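Local coordinates for spore germination protein B3 (Bacillus subtilis subsp. subtilis, PDB 3N54) that takes part in the spore germination response to the mixture of L-asparagine, glucose, fructose and potassium ions, as a lipoprotein component of a germinant receptor, at residues Leu106-Val116 with Ile167-Ala177. Sequence-based numbering, arbitrary orientation.
Sequences LMAARGNAADV and IQAVKNEKGKA
I167 reaches across to the neighbouring parallel strand, where its extended side chain (chi1 176°, chi2 173°) lays CD1 over the backbone of M107, 3.4 Å from its C atom, and brings it within 3.8 Å of CG of L106. Its other branch, CG2, meets CB of A108. Replacing this isoleucine by alanine takes away both branches, and would probably cost L106 CG and A108 CB their contacts with it and open a gap beside the M107 backbone. The main-chain ladder starts at Q168: a water accepts a hydrogen bond from its N and donates one to the O of L106, standing in for a direct strand-to-strand bond, while A108 N bonds to Q168 O at 2.9 Å. The Q168 side chain runs alongside M107, then bends at chi2 so that NE2 comes back to its neighbour's carbonyl, A169 O, in a nearly straight bond (175°). A169 sits opposite A108, and its CA lies only 3.1 Å from A108 O in a CA-H...O contact. V170 has both backbone atoms engaged, N giving to A108 O and O accepting from R110 N at 3.0 Å; its CG2 packs obliquely on V116 CG1, 3.7 Å away. At K171 the aliphatic chain crosses that of R110, CD to CD, and the guanidinium goes on to a salt bridge with D180. Beyond the ladder, the N172 amide lies close to the D115 carbonyl, and A177 CB touches V116 CG1. Strands 105-109 and 165-172 are the second and third of a mixed five-stranded sheet: 74-77 pairs in parallel with 105-109, placing L76 against M107, V116 and V170, and 177-186 returns antiparallel along 165-172, with Y179 against Q168 and V170.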
loop_
_atom_site.group_PDB
_atom_site.type_symbol
_atom_site.label_atom_id
_atom_site.label_comp_id
_atom_site.label_asym_id
_atom_site.label_seq_id
_atom_site.Cartn_x
_atom_site.Cartn_y
_atom_site.Cartn_z
ATOM N N LEU A 106 -7.430 -0.215 -3.978
ATOM C CA LEU A 106 -6.617 0.971 -3.784
ATOM C C LEU A 106 -5.151 0.565 -3.909
ATOM O O LEU A 106 -4.721 -0.394 -3.264
ATOM C CB LEU A 106 -6.881 1.580 -2.417
ATOM C CG LEU A 106 -6.111 2.866 -2.119
ATOM C CD1 LEU A 106 -6.568 3.975 -3.053
ATOM C CD2 LEU A 106 -6.263 3.273 -0.646
ATOM N N MET A 107 -4.393 1.288 -4.734
ATOM C CA MET A 107 -2.989 0.976 -4.958
ATOM C C MET A 107 -2.115 2.205 -5.088
ATOM O O MET A 107 -2.600 3.307 -5.341
ATOM C CB MET A 107 -2.829 0.138 -6.210
ATOM C CG MET A 107 -3.594 -1.134 -6.127
ATOM S SD MET A 107 -2.816 -2.404 -7.061
ATOM C CE MET A 107 -3.775 -3.817 -6.511
ATOM N N ALA A 108 -0.815 1.974 -4.914
ATOM C CA ALA A 108 0.179 3.026 -4.918
ATOM C C ALA A 108 1.079 2.892 -6.132
ATOM O O ALA A 108 1.408 1.786 -6.559
ATOM C CB ALA A 108 1.011 2.967 -3.642
ATOM N N ALA A 109 1.457 4.028 -6.701
ATOM C CA ALA A 109 2.396 4.041 -7.804
ATOM C C ALA A 109 3.695 4.664 -7.335
ATOM O O ALA A 109 3.694 5.639 -6.593
ATOM C CB ALA A 109 1.838 4.836 -8.976
ATOM N N ARG A 110 4.805 4.079 -7.749
ATOM C CA ARG A 110 6.080 4.737 -7.616
ATOM C C ARG A 110 6.059 5.733 -8.759
ATOM O O ARG A 110 5.746 5.366 -9.891
ATOM C CB ARG A 110 7.232 3.750 -7.753
ATOM C CG ARG A 110 7.297 2.760 -6.617
ATOM C CD ARG A 110 8.239 1.620 -6.934
ATOM N NE ARG A 110 8.326 0.656 -5.842
ATOM C CZ ARG A 110 9.208 0.704 -4.843
ATOM N NH1 ARG A 110 10.111 1.678 -4.767
ATOM N NH2 ARG A 110 9.192 -0.243 -3.910
ATOM N N GLY A 111 6.351 6.991 -8.473
ATOM C CA GLY A 111 6.262 8.022 -9.494
ATOM C C GLY A 111 4.807 8.341 -9.815
ATOM O O GLY A 111 3.921 8.166 -8.984
ATOM N N ASN A 112 4.575 8.786 -11.041
ATOM C CA ASN A 112 3.269 9.251 -11.499
ATOM C C ASN A 112 2.292 8.105 -11.830
ATOM O O ASN A 112 2.602 7.211 -12.620
ATOM C CB ASN A 112 3.498 10.194 -12.699
ATOM C CG ASN A 112 2.225 10.619 -13.369
ATOM O OD1 ASN A 112 1.689 9.906 -14.226
ATOM N ND2 ASN A 112 1.742 11.812 -13.019
ATOM N N ALA A 113 1.112 8.146 -11.216
ATOM C CA ALA A 113 0.071 7.124 -11.406
ATOM C C ALA A 113 -0.494 7.060 -12.826
ATOM O O ALA A 113 -0.772 5.975 -13.332
ATOM C CB ALA A 113 -1.067 7.341 -10.414
ATOM N N ALA A 114 -0.681 8.217 -13.456
ATOM C CA ALA A 114 -1.235 8.265 -14.814
ATOM C C ALA A 114 -0.346 7.514 -15.821
ATOM O O ALA A 114 -0.851 6.854 -16.728
ATOM C CB ALA A 114 -1.466 9.716 -15.256
ATOM N N ASP A 115 0.971 7.589 -15.634
ATOM C CA ASP A 115 1.917 6.895 -16.512
ATOM C C ASP A 115 1.891 5.371 -16.384
ATOM O O ASP A 115 2.366 4.672 -17.276
ATOM C CB ASP A 115 3.350 7.385 -16.258
ATOM C CG ASP A 115 3.567 8.825 -16.693
ATOM O OD1 ASP A 115 2.614 9.474 -17.176
ATOM O OD2 ASP A 115 4.708 9.307 -16.555
ATOM N N VAL A 116 1.357 4.855 -15.280
ATOM C CA VAL A 116 1.292 3.407 -15.083
ATOM C C VAL A 116 0.209 2.782 -15.968
ATOM O O VAL A 116 0.387 1.677 -16.463
ATOM C CB VAL A 116 1.074 3.048 -13.604
ATOM C CG1 VAL A 116 0.898 1.540 -13.434
ATOM C CG2 VAL A 116 2.243 3.554 -12.770
ATOM N N ILE A 167 0.273 -0.649 1.331
ATOM C CA ILE A 167 -0.522 -0.618 0.126
ATOM C C ILE A 167 0.354 -1.142 -1.014
ATOM O O ILE A 167 1.487 -0.700 -1.164
ATOM C CB ILE A 167 -0.992 0.813 -0.155
ATOM C CG1 ILE A 167 -1.752 0.896 -1.478
ATOM C CG2 ILE A 167 0.192 1.754 -0.178
ATOM C CD1 ILE A 167 -2.378 2.271 -1.723
ATOM N N GLN A 168 -0.159 -2.087 -1.800
ATOM C CA GLN A 168 0.579 -2.639 -2.939
ATOM C C GLN A 168 1.067 -1.530 -3.858
ATOM O O GLN A 168 0.299 -0.653 -4.217
ATOM C CB GLN A 168 -0.298 -3.585 -3.762
ATOM C CG GLN A 168 0.395 -4.160 -5.003
ATOM C CD GLN A 168 1.544 -5.079 -4.653
ATOM O OE1 GLN A 168 1.351 -6.079 -3.965
ATOM N NE2 GLN A 168 2.746 -4.761 -5.141
ATOM N N ALA A 169 2.337 -1.585 -4.248
ATOM C CA ALA A 169 2.899 -0.594 -5.158
ATOM C C ALA A 169 3.039 -1.167 -6.563
ATOM O O ALA A 169 3.227 -2.372 -6.729
ATOM C CB ALA A 169 4.243 -0.108 -4.647
ATOM N N VAL A 170 2.911 -0.301 -7.569
ATOM C CA VAL A 170 3.175 -0.668 -8.962
ATOM C C VAL A 170 4.157 0.330 -9.570
ATOM O O VAL A 170 4.232 1.485 -9.144
ATOM C CB VAL A 170 1.904 -0.713 -9.821
ATOM C CG1 VAL A 170 0.933 -1.750 -9.282
ATOM C CG2 VAL A 170 1.246 0.656 -9.874
ATOM N N LYS A 171 4.921 -0.123 -10.557
ATOM C CA LYS A 171 5.905 0.731 -11.212
ATOM C C LYS A 171 5.929 0.467 -12.701
ATOM O O LYS A 171 5.882 -0.685 -13.137
ATOM C CB LYS A 171 7.298 0.500 -10.623
ATOM C CG LYS A 171 8.408 1.391 -11.218
ATOM C CD LYS A 171 9.691 1.297 -10.393
ATOM C CE LYS A 171 10.814 2.170 -10.950
ATOM N NZ LYS A 171 11.541 1.528 -12.085
ATOM N N ASN A 172 5.999 1.547 -13.470
ATOM C CA ASN A 172 6.112 1.464 -14.909
ATOM C C ASN A 172 7.601 1.349 -15.233
ATOM O O ASN A 172 8.295 2.359 -15.347
ATOM C CB ASN A 172 5.477 2.704 -15.552
ATOM C CG ASN A 172 5.019 2.463 -16.970
ATOM O OD1 ASN A 172 4.791 1.325 -17.378
ATOM N ND2 ASN A 172 4.849 3.541 -17.726
ATOM N N GLU A 173 8.097 0.117 -15.361
ATOM C CA GLU A 173 9.534 -0.132 -15.578
ATOM C C GLU A 173 9.929 -0.081 -17.055
ATOM O O GLU A 173 10.583 -0.997 -17.567
ATOM C CB GLU A 173 9.946 -1.482 -14.968
ATOM C CG GLU A 173 9.608 -1.613 -13.479
ATOM C CD GLU A 173 10.100 -2.915 -12.854
ATOM O OE1 GLU A 173 9.692 -3.208 -11.705
ATOM O OE2 GLU A 173 10.884 -3.644 -13.503
ATOM N N LYS A 174 9.542 1.006 -17.723
ATOM C CA LYS A 174 9.833 1.219 -19.144
ATOM C C LYS A 174 9.612 -0.050 -19.995
ATOM O O LYS A 174 10.540 -0.522 -20.659
ATOM C CB LYS A 174 11.269 1.755 -19.330
ATOM C CG LYS A 174 11.496 3.210 -18.860
ATOM C CD LYS A 174 11.570 3.378 -17.336
ATOM C CE LYS A 174 12.806 2.717 -16.730
ATOM N NZ LYS A 174 12.832 2.893 -15.249
ATOM N N GLY A 175 8.405 -0.624 -19.962
ATOM C CA GLY A 175 7.286 -0.146 -19.139
ATOM C C GLY A 175 5.986 -0.077 -19.920
ATOM O O GLY A 175 5.828 0.844 -20.722
ATOM N N LYS A 176 5.047 -1.016 -19.748
ATOM C CA LYS A 176 5.124 -2.231 -18.895
ATOM C C LYS A 176 5.009 -1.986 -17.378
ATOM O O LYS A 176 5.999 -1.759 -16.678
ATOM C CB LYS A 176 6.373 -3.077 -19.218
ATOM C CG LYS A 176 6.202 -4.580 -18.971
ATOM C CD LYS A 176 5.101 -5.223 -19.840
ATOM C CE LYS A 176 5.280 -4.963 -21.339
ATOM N NZ LYS A 176 6.620 -5.386 -21.836
ATOM N N ALA A 177 3.774 -2.055 -16.887
ATOM C CA ALA A 177 3.501 -1.962 -15.462
ATOM C C ALA A 177 3.972 -3.246 -14.785
ATOM O O ALA A 177 4.112 -4.284 -15.438
ATOM C CB ALA A 177 2.027 -1.752 -15.222
HETATM O O HOH W 1 -2.980 -2.303 -2.353
#